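Local coordinates for acyl-ACP thioesterase (Bacteroides thetaiotaomicron, PDB 2ESS), which probably hydrolyses the thioester of fatty acyl-acyl carrier protein to release free fatty acid, and binds calcium in the crystal, at residues N6-Y11 against C140-P145; Y11-E16 against L36-F41; G29-H34 against L65-D70; F48-L53 against N57-L62; H184-F189 against R200-A205. All coordinates share one frame; numbering follows the deposited sequence.

Interaction 1. Residues N6-Y11 against C140-P145; sequences NKIGTY and CDEPCP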
# COMPACT_ATOMS: atom_id res chain seq x y z
N ASN A 6 -16.67 -21.95 13.94
CA ASN A 6 -17.44 -21.55 12.74
C ASN A 6 -17.74 -20.04 12.58
O ASN A 6 -18.07 -19.58 11.50
CB ASN A 6 -18.78 -22.32 12.69
CG ASN A 6 -18.62 -23.79 12.33
OD1 ASN A 6 -17.69 -24.18 11.62
ND2 ASN A 6 -19.56 -24.60 12.81
N LYS A 7 -17.64 -19.29 13.67
CA LYS A 7 -17.85 -17.84 13.67
C LYS A 7 -16.60 -17.06 13.31
O LYS A 7 -16.66 -15.85 13.19
CB LYS A 7 -18.31 -17.41 15.05
CG LYS A 7 -19.59 -18.07 15.49
CD LYS A 7 -19.78 -17.99 16.97
CE LYS A 7 -21.15 -18.49 17.38
NZ LYS A 7 -21.42 -18.19 18.81
N ILE A 8 -15.47 -17.75 13.17
CA ILE A 8 -14.18 -17.16 12.80
C ILE A 8 -13.99 -17.14 11.28
O ILE A 8 -14.25 -18.11 10.59
CB ILE A 8 -12.99 -17.93 13.49
CG1 ILE A 8 -13.17 -17.91 15.01
CG2 ILE A 8 -11.66 -17.31 13.11
CD1 ILE A 8 -12.33 -18.94 15.76
N GLY A 9 -13.59 -16.00 10.75
CA GLY A 9 -13.14 -15.91 9.40
C GLY A 9 -11.62 -16.02 9.36
O GLY A 9 -10.93 -15.36 10.14
N THR A 10 -11.11 -16.79 8.41
CA THR A 10 -9.66 -16.98 8.21
C THR A 10 -9.25 -16.63 6.78
O THR A 10 -9.83 -17.12 5.83
CB THR A 10 -9.23 -18.47 8.47
OG1 THR A 10 -9.76 -18.92 9.73
CG2 THR A 10 -7.68 -18.62 8.43
N TYR A 11 -8.24 -15.79 6.64
CA TYR A 11 -7.86 -15.21 5.35
C TYR A 11 -6.38 -15.38 5.15
O TYR A 11 -5.62 -15.18 6.08
CB TYR A 11 -8.29 -13.73 5.30
CG TYR A 11 -9.76 -13.60 5.63
CD1 TYR A 11 -10.75 -13.94 4.72
CD2 TYR A 11 -10.16 -13.25 6.92
CE1 TYR A 11 -12.09 -13.87 5.07
CE2 TYR A 11 -11.51 -13.17 7.27
CZ TYR A 11 -12.46 -13.48 6.35
OH TYR A 11 -13.79 -13.40 6.75
N CYS A 140 -18.36 -14.57 19.61
CA CYS A 140 -17.49 -15.69 19.63
C CYS A 140 -16.51 -15.52 20.79
O CYS A 140 -15.97 -14.41 21.01
CB CYS A 140 -16.77 -15.73 18.27
SG CYS A 140 -15.40 -16.87 18.11
N ASP A 141 -16.25 -16.62 21.47
CA ASP A 141 -15.41 -16.66 22.67
C ASP A 141 -13.93 -16.99 22.41
O ASP A 141 -13.19 -17.29 23.34
CB ASP A 141 -16.01 -17.67 23.69
CG ASP A 141 -15.87 -19.14 23.25
OD1 ASP A 141 -15.38 -19.44 22.13
OD2 ASP A 141 -16.27 -20.02 24.05
N GLU A 142 -13.48 -16.96 21.17
CA GLU A 142 -12.07 -17.23 20.85
C GLU A 142 -11.12 -16.31 21.66
O GLU A 142 -11.37 -15.12 21.78
CB GLU A 142 -11.87 -17.02 19.35
CG GLU A 142 -10.48 -17.29 18.81
CD GLU A 142 -10.10 -18.77 18.87
OE1 GLU A 142 -8.89 -19.04 18.74
OE2 GLU A 142 -10.99 -19.64 19.04
N PRO A 143 -10.04 -16.86 22.23
CA PRO A 143 -9.20 -15.98 23.06
C PRO A 143 -8.35 -14.98 22.27
O PRO A 143 -7.91 -15.24 21.14
CB PRO A 143 -8.29 -16.94 23.82
CG PRO A 143 -8.65 -18.33 23.37
CD PRO A 143 -9.52 -18.24 22.18
N CYS A 144 -8.13 -13.83 22.90
CA CYS A 144 -7.29 -12.78 22.34
C CYS A 144 -6.56 -12.16 23.54
O CYS A 144 -6.99 -11.15 24.09
CB CYS A 144 -8.18 -11.78 21.63
SG CYS A 144 -7.34 -10.46 20.79
N PRO A 145 -5.48 -12.81 23.99
CA PRO A 145 -4.89 -12.51 25.29
C PRO A 145 -3.98 -11.28 25.26
O PRO A 145 -2.80 -11.39 25.53
CB PRO A 145 -4.08 -13.78 25.58
CG PRO A 145 -3.62 -14.22 24.26
CD PRO A 145 -4.74 -13.88 23.29
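Lys7 lays the aliphatic part of its side chain against Cys140: CB of Lys7 stands 3.9 Å from Cys140 CB, and further along the extended chain CD of Lys7 is 4.0 Å from the same Cys140 CB. With CG beside the backbone N and anti to the carbonyl carbon (chi1 -59°), the lysine runs past Cys140 and brings its ammonium group to Ile139 O, with Glu4 as a salt-bridge partner. Ile8 comes next and touches two residues. Its CG1 meets the sulfur, 4.0 Å from Cys140 SG, while CD1 lies across the end of Glu142, 3.6 Å from Glu142 OE2, the two side chains crossing at about a right angle. Here the N-terminal lead-in turns into strand 9-14, the outermost strand at this end of the hotdog sheet in this chain. Cys140 bonds through its backbone to Val85 of strand 78-88, which also pairs with Gly9 and Tyr11 through Thr83 and Val81. The loop is turned so that Glu142 N points at Cys140 SG, a weak hydrogen bond of 3.6 Å at 161°. From Gly9 onward the strand diverges from 140-145, and Tyr11 packs on helix 28-45.

Interaction 2. Residues Y11-E16 against L36-F41; sequences YQFVAE and LNCAGF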
# COMPACT_ATOMS: atom_id res chain seq x y z
N TYR A 11 -8.24 -15.79 6.64
CA TYR A 11 -7.86 -15.21 5.35
C TYR A 11 -6.38 -15.38 5.15
O TYR A 11 -5.62 -15.18 6.08
CB TYR A 11 -8.29 -13.73 5.30
CG TYR A 11 -9.76 -13.60 5.63
CD1 TYR A 11 -10.75 -13.94 4.72
CD2 TYR A 11 -10.16 -13.25 6.92
CE1 TYR A 11 -12.09 -13.87 5.07
CE2 TYR A 11 -11.51 -13.17 7.27
CZ TYR A 11 -12.46 -13.48 6.35
OH TYR A 11 -13.79 -13.40 6.75
N GLN A 12 -6.00 -15.80 3.95
CA GLN A 12 -4.63 -16.13 3.59
C GLN A 12 -3.93 -15.02 2.80
O GLN A 12 -4.50 -14.43 1.88
CB GLN A 12 -4.59 -17.39 2.71
CG GLN A 12 -5.20 -18.63 3.33
CD GLN A 12 -4.48 -19.03 4.58
OE1 GLN A 12 -3.25 -18.95 4.65
NE2 GLN A 12 -5.24 -19.44 5.60
N PHE A 13 -2.69 -14.74 3.17
CA PHE A 13 -1.89 -13.72 2.51
C PHE A 13 -0.45 -14.17 2.26
O PHE A 13 0.01 -15.16 2.82
CB PHE A 13 -1.87 -12.47 3.36
CG PHE A 13 -3.21 -11.93 3.65
CD1 PHE A 13 -3.91 -11.25 2.67
CD2 PHE A 13 -3.82 -12.14 4.88
CE1 PHE A 13 -5.19 -10.77 2.92
CE2 PHE A 13 -5.09 -11.63 5.15
CZ PHE A 13 -5.77 -10.95 4.17
N VAL A 14 0.24 -13.43 1.41
CA VAL A 14 1.69 -13.54 1.26
C VAL A 14 2.28 -12.15 1.46
O VAL A 14 1.74 -11.18 0.91
CB VAL A 14 2.06 -14.06 -0.14
CG1 VAL A 14 3.58 -14.15 -0.29
CG2 VAL A 14 1.41 -15.40 -0.40
N ALA A 15 3.39 -12.04 2.21
CA ALA A 15 4.08 -10.75 2.40
C ALA A 15 4.84 -10.30 1.11
O ALA A 15 5.89 -10.82 0.76
CB ALA A 15 5.04 -10.84 3.58
N GLU A 16 4.29 -9.31 0.41
CA GLU A 16 4.87 -8.84 -0.85
C GLU A 16 6.02 -7.86 -0.61
O GLU A 16 6.03 -7.12 0.41
CB GLU A 16 3.80 -8.11 -1.69
CG GLU A 16 2.45 -8.81 -1.83
CD GLU A 16 1.31 -7.83 -2.29
OE1 GLU A 16 1.60 -6.64 -2.64
OE2 GLU A 16 0.12 -8.27 -2.29
N LEU A 36 -8.14 -4.59 8.77
CA LEU A 36 -9.36 -3.86 8.47
C LEU A 36 -10.12 -4.43 7.27
O LEU A 36 -11.33 -4.54 7.30
CB LEU A 36 -9.05 -2.36 8.31
CG LEU A 36 -8.43 -1.72 9.56
CD1 LEU A 36 -8.21 -0.17 9.38
CD2 LEU A 36 -9.29 -2.01 10.80
N ASN A 37 -9.40 -4.84 6.24
CA ASN A 37 -10.03 -5.52 5.10
C ASN A 37 -10.66 -6.83 5.54
O ASN A 37 -11.73 -7.20 5.02
CB ASN A 37 -9.02 -5.82 3.98
CG ASN A 37 -8.62 -4.56 3.18
OD1 ASN A 37 -9.37 -3.60 3.10
ND2 ASN A 37 -7.45 -4.60 2.57
N CYS A 38 -10.01 -7.56 6.45
CA CYS A 38 -10.54 -8.86 6.91
C CYS A 38 -11.85 -8.71 7.73
O CYS A 38 -12.81 -9.50 7.60
CB CYS A 38 -9.50 -9.68 7.71
SG CYS A 38 -8.21 -10.35 6.65
N ALA A 39 -11.88 -7.66 8.52
CA ALA A 39 -13.03 -7.28 9.28
C ALA A 39 -14.22 -7.05 8.35
O ALA A 39 -15.32 -7.53 8.59
CB ALA A 39 -12.71 -5.99 10.06
N GLY A 40 -13.96 -6.32 7.27
CA GLY A 40 -14.89 -6.08 6.21
C GLY A 40 -15.32 -7.33 5.47
O GLY A 40 -16.50 -7.47 5.24
N PHE A 41 -14.41 -8.24 5.13
CA PHE A 41 -14.80 -9.49 4.46
C PHE A 41 -15.76 -10.29 5.36
O PHE A 41 -16.76 -10.87 4.90
CB PHE A 41 -13.62 -10.44 4.15
CG PHE A 41 -12.47 -9.84 3.35
CD1 PHE A 41 -12.68 -8.93 2.31
CD2 PHE A 41 -11.14 -10.25 3.62
CE1 PHE A 41 -11.58 -8.40 1.58
CE2 PHE A 41 -10.04 -9.73 2.90
CZ PHE A 41 -10.26 -8.80 1.88
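Cys38 SG is wedged between two aromatic rings, 3.5 Å from Tyr11 CD2 and equally 3.5 Å from Phe13 CZ. Both are sulfur-aromatic contacts of different kinds: the sulfur reaches Phe13 at the ring edge, in the ring plane, but approaches Tyr11 obliquely. They join edge strand 9-14 to the long helix 28-45 of a hotdog fold, in which the sheet curls round this helix; the two short segments run nearly antiparallel, at 151°, with axes 10.5 Å apart. The Cys38 sulfur is placed beside its own backbone N (chi1 -73°), which brings it between the two rings. One turn on, Phe41 CB sits 3.9 Å from Tyr11 CE1, and Phe41 CD2 lies 3.9 Å above the Tyr11 ring plane, toward the rim of one face. The two side chains slide past each other in opposite directions, and their rings meet obliquely, centroids 5.4 Å apart and planes at 59°. Replacing Tyr11 by an alanine would probably open a gap between strand and helix, leaving Phe41 CB and one flank of the Cys38 sulfur without their aromatic neighbour. Phe13 also meets the rings of His34 and Phe79. On the Phe41 ring, the carbonyl oxygen Asn37 O stands 3.1 Å above the plane, over the centre.

Interaction 3. Residues G29-H34 against L65-D70; sequences GVLGNH and LAIELD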
# COMPACT_ATOMS: atom_id res chain seq x y z
N GLY A 29 1.58 -0.61 8.84
CA GLY A 29 0.56 -0.03 7.99
C GLY A 29 -0.10 -1.10 7.13
O GLY A 29 -1.33 -1.17 7.05
N VAL A 30 0.71 -1.98 6.54
CA VAL A 30 0.16 -3.06 5.68
C VAL A 30 -0.59 -4.08 6.49
O VAL A 30 -1.64 -4.56 6.04
CB VAL A 30 1.26 -3.74 4.82
CG1 VAL A 30 0.73 -5.02 4.17
CG2 VAL A 30 1.77 -2.74 3.77
N LEU A 31 -0.08 -4.40 7.68
CA LEU A 31 -0.79 -5.31 8.59
C LEU A 31 -2.15 -4.73 8.99
O LEU A 31 -3.13 -5.43 8.94
CB LEU A 31 -0.01 -5.61 9.86
CG LEU A 31 -0.67 -6.54 10.87
CD1 LEU A 31 -1.08 -7.90 10.25
CD2 LEU A 31 0.27 -6.73 12.06
N GLY A 32 -2.17 -3.47 9.42
CA GLY A 32 -3.43 -2.75 9.68
C GLY A 32 -4.40 -2.83 8.50
O GLY A 32 -5.57 -3.16 8.69
N ASN A 33 -3.90 -2.58 7.29
CA ASN A 33 -4.69 -2.72 6.05
C ASN A 33 -5.33 -4.12 5.95
O ASN A 33 -6.56 -4.24 5.75
CB ASN A 33 -3.86 -2.43 4.79
CG ASN A 33 -4.71 -2.47 3.48
OD1 ASN A 33 -5.68 -1.76 3.36
ND2 ASN A 33 -4.37 -3.34 2.56
N HIS A 34 -4.53 -5.17 6.15
CA HIS A 34 -5.06 -6.54 6.12
C HIS A 34 -6.14 -6.78 7.20
O HIS A 34 -7.19 -7.38 6.92
CB HIS A 34 -3.93 -7.56 6.25
CG HIS A 34 -3.05 -7.64 5.03
ND1 HIS A 34 -3.56 -7.68 3.76
CD2 HIS A 34 -1.71 -7.73 4.90
CE1 HIS A 34 -2.58 -7.78 2.89
NE2 HIS A 34 -1.44 -7.82 3.56
N LEU A 65 -7.72 0.76 17.68
CA LEU A 65 -7.03 -0.43 17.16
C LEU A 65 -5.78 -0.68 18.01
O LEU A 65 -4.99 0.25 18.19
CB LEU A 65 -6.63 -0.21 15.71
CG LEU A 65 -5.89 -1.31 14.96
CD1 LEU A 65 -6.72 -2.65 14.91
CD2 LEU A 65 -5.50 -0.82 13.60
N ALA A 66 -5.62 -1.90 18.56
CA ALA A 66 -4.36 -2.30 19.23
C ALA A 66 -3.89 -3.59 18.58
O ALA A 66 -4.69 -4.50 18.38
CB ALA A 66 -4.52 -2.49 20.74
N ILE A 67 -2.60 -3.61 18.25
CA ILE A 67 -1.88 -4.73 17.63
C ILE A 67 -0.71 -5.10 18.55
O ILE A 67 0.05 -4.24 19.00
CB ILE A 67 -1.34 -4.36 16.23
CG1 ILE A 67 -2.46 -3.87 15.31
CG2 ILE A 67 -0.60 -5.56 15.54
CD1 ILE A 67 -1.95 -3.18 14.01
N GLU A 68 -0.60 -6.37 18.88
CA GLU A 68 0.53 -6.83 19.70
C GLU A 68 1.15 -8.06 19.04
O GLU A 68 0.43 -9.02 18.72
CB GLU A 68 0.08 -7.15 21.13
CG GLU A 68 1.22 -7.27 22.13
CD GLU A 68 0.74 -7.34 23.59
OE1 GLU A 68 1.42 -8.05 24.37
OE2 GLU A 68 -0.30 -6.70 23.95
N LEU A 69 2.46 -8.01 18.84
CA LEU A 69 3.18 -9.00 18.01
C LEU A 69 4.40 -9.56 18.70
O LEU A 69 5.12 -8.81 19.35
CB LEU A 69 3.65 -8.35 16.70
CG LEU A 69 2.60 -7.74 15.77
CD1 LEU A 69 3.27 -6.79 14.82
CD2 LEU A 69 1.82 -8.83 15.05
N ASP A 70 4.62 -10.87 18.55
CA ASP A 70 5.91 -11.50 18.87
C ASP A 70 6.88 -11.38 17.69
O ASP A 70 8.09 -11.28 17.87
CB ASP A 70 5.72 -12.99 19.15
CG ASP A 70 5.04 -13.26 20.48
OD1 ASP A 70 5.07 -12.37 21.38
OD2 ASP A 70 4.48 -14.36 20.63
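Leu31 sets its CD2 methyl against both Ile67 and Leu69, 3.8 Å from Ile67 CG2. The contact is the hallmark packing of a hotdog fold, the long helix 28-45 lying against the concave face of the antiparallel sheet, here on strand 58-69 near the centre of the chain. Packing is closest around that single methyl. Leu31 CD2 also meets both branches of Leu69, at 4.0 Å from Leu69 CD2 and 4.1 Å from Leu69 CD1, the two leucines reaching toward each other tip to tip, whereas Leu31 and Ile67 slide past each other in opposite directions. Holding CG anti to the backbone N (chi1 180°) is what extends Leu31 away from the helix to the strand. Beside it the contact is looser: Gly32 CA is 4.6 Å from Ile67 CD1 and 4.8 Å from Leu65 CD2, bare backbone beside these strand methyls. Beyond Leu69 the strand gives way to exposed Asp70, where a bound methylpentanediol, probably from the crystallisation liquor, is hydrogen-bonded to Asp70 OD1. On the other face of the strand, Glu68 is partly exposed and forms a salt bridge with Arg201. Met28 and Leu35 of the same helix add to the cover over Ile67, whose CG1 branch is turned beside its backbone N.

Interaction 4. Residues F48-L53 against N57-L62; sequences FGIATL and NYTWVL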
# COMPACT_ATOMS: atom_id res chain seq x y z
N PHE A 48 -23.57 -8.03 8.10
CA PHE A 48 -23.58 -6.98 9.10
C PHE A 48 -22.49 -5.93 8.87
O PHE A 48 -22.12 -5.20 9.79
CB PHE A 48 -23.54 -7.52 10.55
CG PHE A 48 -22.36 -8.36 10.91
CD1 PHE A 48 -21.15 -7.78 11.31
CD2 PHE A 48 -22.47 -9.75 10.92
CE1 PHE A 48 -20.10 -8.57 11.70
CE2 PHE A 48 -21.40 -10.57 11.30
CZ PHE A 48 -20.21 -9.97 11.69
N GLY A 49 -22.04 -5.86 7.64
CA GLY A 49 -21.08 -4.88 7.20
C GLY A 49 -21.68 -3.53 6.85
O GLY A 49 -22.87 -3.26 7.04
N ILE A 50 -20.81 -2.64 6.37
CA ILE A 50 -21.20 -1.29 6.05
C ILE A 50 -22.39 -1.23 5.07
O ILE A 50 -23.35 -0.50 5.30
CB ILE A 50 -19.98 -0.49 5.51
CG1 ILE A 50 -18.99 -0.25 6.67
CG2 ILE A 50 -20.45 0.88 4.89
CD1 ILE A 50 -17.74 0.55 6.34
N ALA A 51 -22.34 -2.03 4.01
CA ALA A 51 -23.41 -2.06 2.99
C ALA A 51 -24.80 -2.27 3.60
O ALA A 51 -25.73 -1.54 3.28
CB ALA A 51 -23.11 -3.15 1.93
N THR A 52 -24.93 -3.28 4.47
CA THR A 52 -26.18 -3.60 5.13
C THR A 52 -26.59 -2.47 6.04
O THR A 52 -27.70 -1.98 5.97
CB THR A 52 -26.05 -4.88 5.97
OG1 THR A 52 -25.72 -5.97 5.10
CG2 THR A 52 -27.35 -5.18 6.75
N LEU A 53 -25.68 -2.04 6.90
CA LEU A 53 -25.98 -0.91 7.81
C LEU A 53 -26.48 0.34 7.05
O LEU A 53 -27.42 1.02 7.51
CB LEU A 53 -24.76 -0.57 8.68
CG LEU A 53 -24.74 -1.19 10.07
CD1 LEU A 53 -24.57 -2.69 9.95
CD2 LEU A 53 -23.65 -0.56 10.96
N ASN A 57 -29.49 3.50 7.23
CA ASN A 57 -28.97 4.82 7.58
C ASN A 57 -27.99 4.84 8.74
O ASN A 57 -27.88 5.86 9.44
CB ASN A 57 -30.06 5.88 7.82
CG ASN A 57 -29.67 7.25 7.27
OD1 ASN A 57 -28.86 7.35 6.35
ND2 ASN A 57 -30.27 8.30 7.81
N TYR A 58 -27.30 3.72 8.93
CA TYR A 58 -26.21 3.62 9.89
C TYR A 58 -24.92 3.34 9.16
O TYR A 58 -24.92 2.97 7.97
CB TYR A 58 -26.48 2.52 10.90
CG TYR A 58 -27.67 2.83 11.71
CD1 TYR A 58 -27.58 3.72 12.77
CD2 TYR A 58 -28.90 2.28 11.40
CE1 TYR A 58 -28.68 4.04 13.52
CE2 TYR A 58 -30.02 2.61 12.14
CZ TYR A 58 -29.90 3.48 13.20
OH TYR A 58 -31.00 3.81 13.95
N THR A 59 -23.80 3.54 9.87
CA THR A 59 -22.53 3.03 9.38
C THR A 59 -21.63 2.67 10.56
O THR A 59 -21.96 2.96 11.70
CB THR A 59 -21.79 4.01 8.41
OG1 THR A 59 -20.81 3.27 7.69
CG2 THR A 59 -21.10 5.17 9.18
N TRP A 60 -20.53 2.00 10.26
CA TRP A 60 -19.51 1.64 11.23
C TRP A 60 -18.37 2.64 11.16
O TRP A 60 -18.00 3.04 10.06
CB TRP A 60 -18.92 0.28 10.89
CG TRP A 60 -19.84 -0.88 11.07
CD1 TRP A 60 -20.29 -1.72 10.09
CD2 TRP A 60 -20.35 -1.39 12.31
NE1 TRP A 60 -21.08 -2.71 10.64
CE2 TRP A 60 -21.11 -2.55 12.00
CE3 TRP A 60 -20.21 -1.01 13.65
CZ2 TRP A 60 -21.78 -3.28 12.98
CZ3 TRP A 60 -20.86 -1.75 14.63
CH2 TRP A 60 -21.64 -2.87 14.28
N VAL A 61 -17.84 3.02 12.33
CA VAL A 61 -16.63 3.84 12.37
C VAL A 61 -15.63 3.22 13.33
O VAL A 61 -15.98 2.84 14.42
CB VAL A 61 -16.90 5.32 12.74
CG1 VAL A 61 -17.60 6.03 11.59
CG2 VAL A 61 -17.71 5.44 14.01
N LEU A 62 -14.38 3.13 12.88
CA LEU A 62 -13.29 2.58 13.66
C LEU A 62 -12.85 3.63 14.66
O LEU A 62 -12.45 4.73 14.27
CB LEU A 62 -12.10 2.22 12.77
CG LEU A 62 -10.84 1.66 13.45
CD1 LEU A 62 -11.16 0.35 14.21
CD2 LEU A 62 -9.75 1.43 12.38
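Leu53 can be followed outward as it rises from helix 50-55 to the tryptophan on strand 58-69. CB lies 3.6 Å from Tyr58 O, over the backbone of the returning strand. CG, set by a chi1 of -96° that departs from a staggered position, approaches Trp60 NE1 and Tyr58 CB. At the tip the branches divide: CD1 is 3.6 Å from Trp60 NE1, while CD2 sits over one indole face, 3.4 Å from the centroid of the five-membered ring, a CH-pi contact. At the base of this side chain the helix ends in a Schellman motif with Asn57, of positive phi, as its C' residue: Tyr58 N donates to Leu53 O at 3.1 Å and Asn57 N to Asn54 O. At the other end of the segment Trp60 NE1 donates a hydrogen bond to Phe48 O, 2.8 Å away at 155°, in the planes of both the indole and the carbonyl. A leucine in place of Trp60 would probably leave Phe48 O without this donor and the Leu53 methyl without its flat support. Ile50 CG1 is 3.9 Å from Trp60 CD1, and its CG2 lies 3.7 Å from Thr59 OG1; the Ile50 side chain is about 8 Å from a bound calcium ion.

Interaction 5. Residues H184-F189 against R200-A205; sequences HILDLF and RRFEMA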
# COMPACT_ATOMS: atom_id res chain seq x y z
N HIS A 184 2.53 7.66 8.65
CA HIS A 184 3.15 8.94 9.03
C HIS A 184 3.70 8.92 10.48
O HIS A 184 4.72 9.48 10.75
CB HIS A 184 2.19 10.10 8.80
CG HIS A 184 1.83 10.29 7.35
ND1 HIS A 184 2.77 10.43 6.36
CD2 HIS A 184 0.62 10.34 6.73
CE1 HIS A 184 2.17 10.55 5.19
NE2 HIS A 184 0.86 10.51 5.39
N ILE A 185 3.00 8.26 11.39
CA ILE A 185 3.43 8.20 12.78
C ILE A 185 4.74 7.40 12.88
O ILE A 185 5.71 7.83 13.54
CB ILE A 185 2.31 7.60 13.69
CG1 ILE A 185 1.16 8.61 13.81
CG2 ILE A 185 2.83 7.25 15.09
CD1 ILE A 185 -0.09 8.00 14.30
N LEU A 186 4.75 6.26 12.21
CA LEU A 186 5.93 5.38 12.23
C LEU A 186 7.12 6.02 11.54
O LEU A 186 8.23 5.73 11.93
CB LEU A 186 5.63 3.99 11.68
CG LEU A 186 4.60 3.25 12.58
CD1 LEU A 186 4.40 1.82 12.12
CD2 LEU A 186 5.01 3.28 14.08
N ASP A 187 6.89 6.98 10.63
CA ASP A 187 8.02 7.76 10.06
C ASP A 187 8.66 8.76 11.01
O ASP A 187 9.68 9.30 10.68
CB ASP A 187 7.62 8.50 8.77
CG ASP A 187 7.42 7.54 7.56
OD1 ASP A 187 8.04 6.45 7.57
OD2 ASP A 187 6.66 7.87 6.61
N LEU A 188 8.08 9.01 12.19
CA LEU A 188 8.70 9.89 13.17
C LEU A 188 9.94 9.27 13.82
O LEU A 188 10.76 10.01 14.33
CB LEU A 188 7.69 10.24 14.29
CG LEU A 188 6.48 11.05 13.85
CD1 LEU A 188 5.41 10.99 14.92
CD2 LEU A 188 6.89 12.52 13.49
N PHE A 189 10.08 7.94 13.83
CA PHE A 189 11.10 7.33 14.68
C PHE A 189 12.41 7.11 13.96
O PHE A 189 12.41 6.77 12.80
CB PHE A 189 10.60 6.03 15.28
CG PHE A 189 9.39 6.22 16.10
CD1 PHE A 189 9.49 6.71 17.39
CD2 PHE A 189 8.14 6.03 15.55
CE1 PHE A 189 8.38 6.94 18.13
CE2 PHE A 189 7.01 6.27 16.28
CZ PHE A 189 7.13 6.72 17.57
N ARG A 200 6.60 -3.98 19.46
CA ARG A 200 5.84 -5.08 20.03
C ARG A 200 4.38 -4.76 20.28
O ARG A 200 3.53 -5.65 20.22
CB ARG A 200 6.51 -5.64 21.28
CG ARG A 200 6.20 -5.01 22.60
CD ARG A 200 6.35 -6.07 23.71
NE ARG A 200 5.30 -7.10 23.60
CZ ARG A 200 5.42 -8.31 23.03
NH1 ARG A 200 6.56 -8.74 22.49
NH2 ARG A 200 4.36 -9.11 23.00
N ARG A 201 4.08 -3.49 20.54
CA ARG A 201 2.69 -3.07 20.66
C ARG A 201 2.48 -1.73 20.02
O ARG A 201 3.30 -0.83 20.16
CB ARG A 201 2.24 -3.02 22.12
CG ARG A 201 0.72 -2.71 22.23
CD ARG A 201 0.19 -3.12 23.48
NE ARG A 201 -1.16 -2.58 23.65
CZ ARG A 201 -2.28 -3.29 23.77
NH1 ARG A 201 -2.26 -4.63 23.69
NH2 ARG A 201 -3.42 -2.63 23.97
N PHE A 202 1.36 -1.60 19.30
CA PHE A 202 1.03 -0.42 18.56
C PHE A 202 -0.47 -0.15 18.70
O PHE A 202 -1.31 -1.03 18.45
CB PHE A 202 1.44 -0.58 17.10
CG PHE A 202 1.10 0.61 16.25
CD1 PHE A 202 1.87 1.75 16.30
CD2 PHE A 202 -0.02 0.59 15.43
CE1 PHE A 202 1.54 2.86 15.55
CE2 PHE A 202 -0.35 1.66 14.70
CZ PHE A 202 0.44 2.80 14.75
N GLU A 203 -0.82 1.06 19.12
CA GLU A 203 -2.21 1.44 19.26
C GLU A 203 -2.54 2.73 18.53
O GLU A 203 -1.73 3.60 18.44
CB GLU A 203 -2.56 1.62 20.73
CG GLU A 203 -2.18 0.50 21.64
CD GLU A 203 -2.45 0.80 23.11
OE1 GLU A 203 -3.14 1.79 23.43
OE2 GLU A 203 -1.92 0.05 23.96
N MSE A 204 -3.73 2.79 17.97
CA MSE A 204 -4.27 3.96 17.28
C MSE A 204 -5.60 4.28 17.94
O MSE A 204 -6.39 3.35 18.27
CB MSE A 204 -4.57 3.64 15.84
CG MSE A 204 -3.33 3.41 15.00
SE MSE A 204 -2.29 5.14 14.91
CE MSE A 204 -3.62 6.53 14.36
N ALA A 205 -5.83 5.57 18.13
CA ALA A 205 -7.16 6.11 18.49
C ALA A 205 -7.55 7.14 17.45
O ALA A 205 -6.82 8.10 17.22
CB ALA A 205 -7.12 6.75 19.88
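In the C-terminal hotdog half of the protein, helix 178-186 rests, through Ile185 and Leu186, on strand 199-206, and two buried apolar pairs make the contact. In the first, Ile185 and Met204, present as selenomethionine, reach toward each other tip to tip. Ile185 CD1 is 3.7 Å from the selenium of Met204 and 3.8 Å from its terminal methyl CE. The Met204 chain bends at both chi2 and chi3, a shape that folds its end round toward the helix. In the second pair Leu186 CD2 comes to 3.8 Å from Phe202 CE1 and 4.1 Å from Phe202 CD1, meeting the ring obliquely. Phe202 is extended toward the helix because its CG is anti to the backbone N (chi1 179°). Arg201 and Glu203, flanking Phe202 in sequence, carry charge on the strand's other face: Arg201 grips Glu203 side-on, with NE 2.8 Å from Glu203 OE2 and NH2 3.1 Å from the same Glu203 OE2. Both nitrogens use that one oxygen, and it lies in the guanidinium plane; the NE bond, at 161°, meets the anti side of the carboxylate. Leu186 opens a type I turn to Phe189. Strand 199-206 lies between strands 58-69 and 238-247, with Arg200 and Arg201 making a classic bulge opposite Ile246; Ile182 of the same helix packs beside Phe202 and Met204, and Ser243 of strand 238-247 borders Ile185.

How the interactions relate
All five contacts reach one antiparallel sheet, consistent with two hotdog units joined side by side. Interactions 1 and 2 share Tyr11 and edge strand 9-14. Interactions 2 and 3 use the same helix 28-45, their centres about 11 Å apart, and touch through Phe13 and His34. Interactions 3 and 4 lie on strand 58-69 with centres about 22 Å apart, one toward each end. Interaction 5 alone belongs to the C-terminal unit, yet its centre is only about 10 Å from that of interaction 3, because strands 58-69 and 199-206 are hydrogen-bonded neighbours at the seam. Along the chain, interactions 2, 3 and 4 fall between the segments of interaction 1; interaction 5 follows.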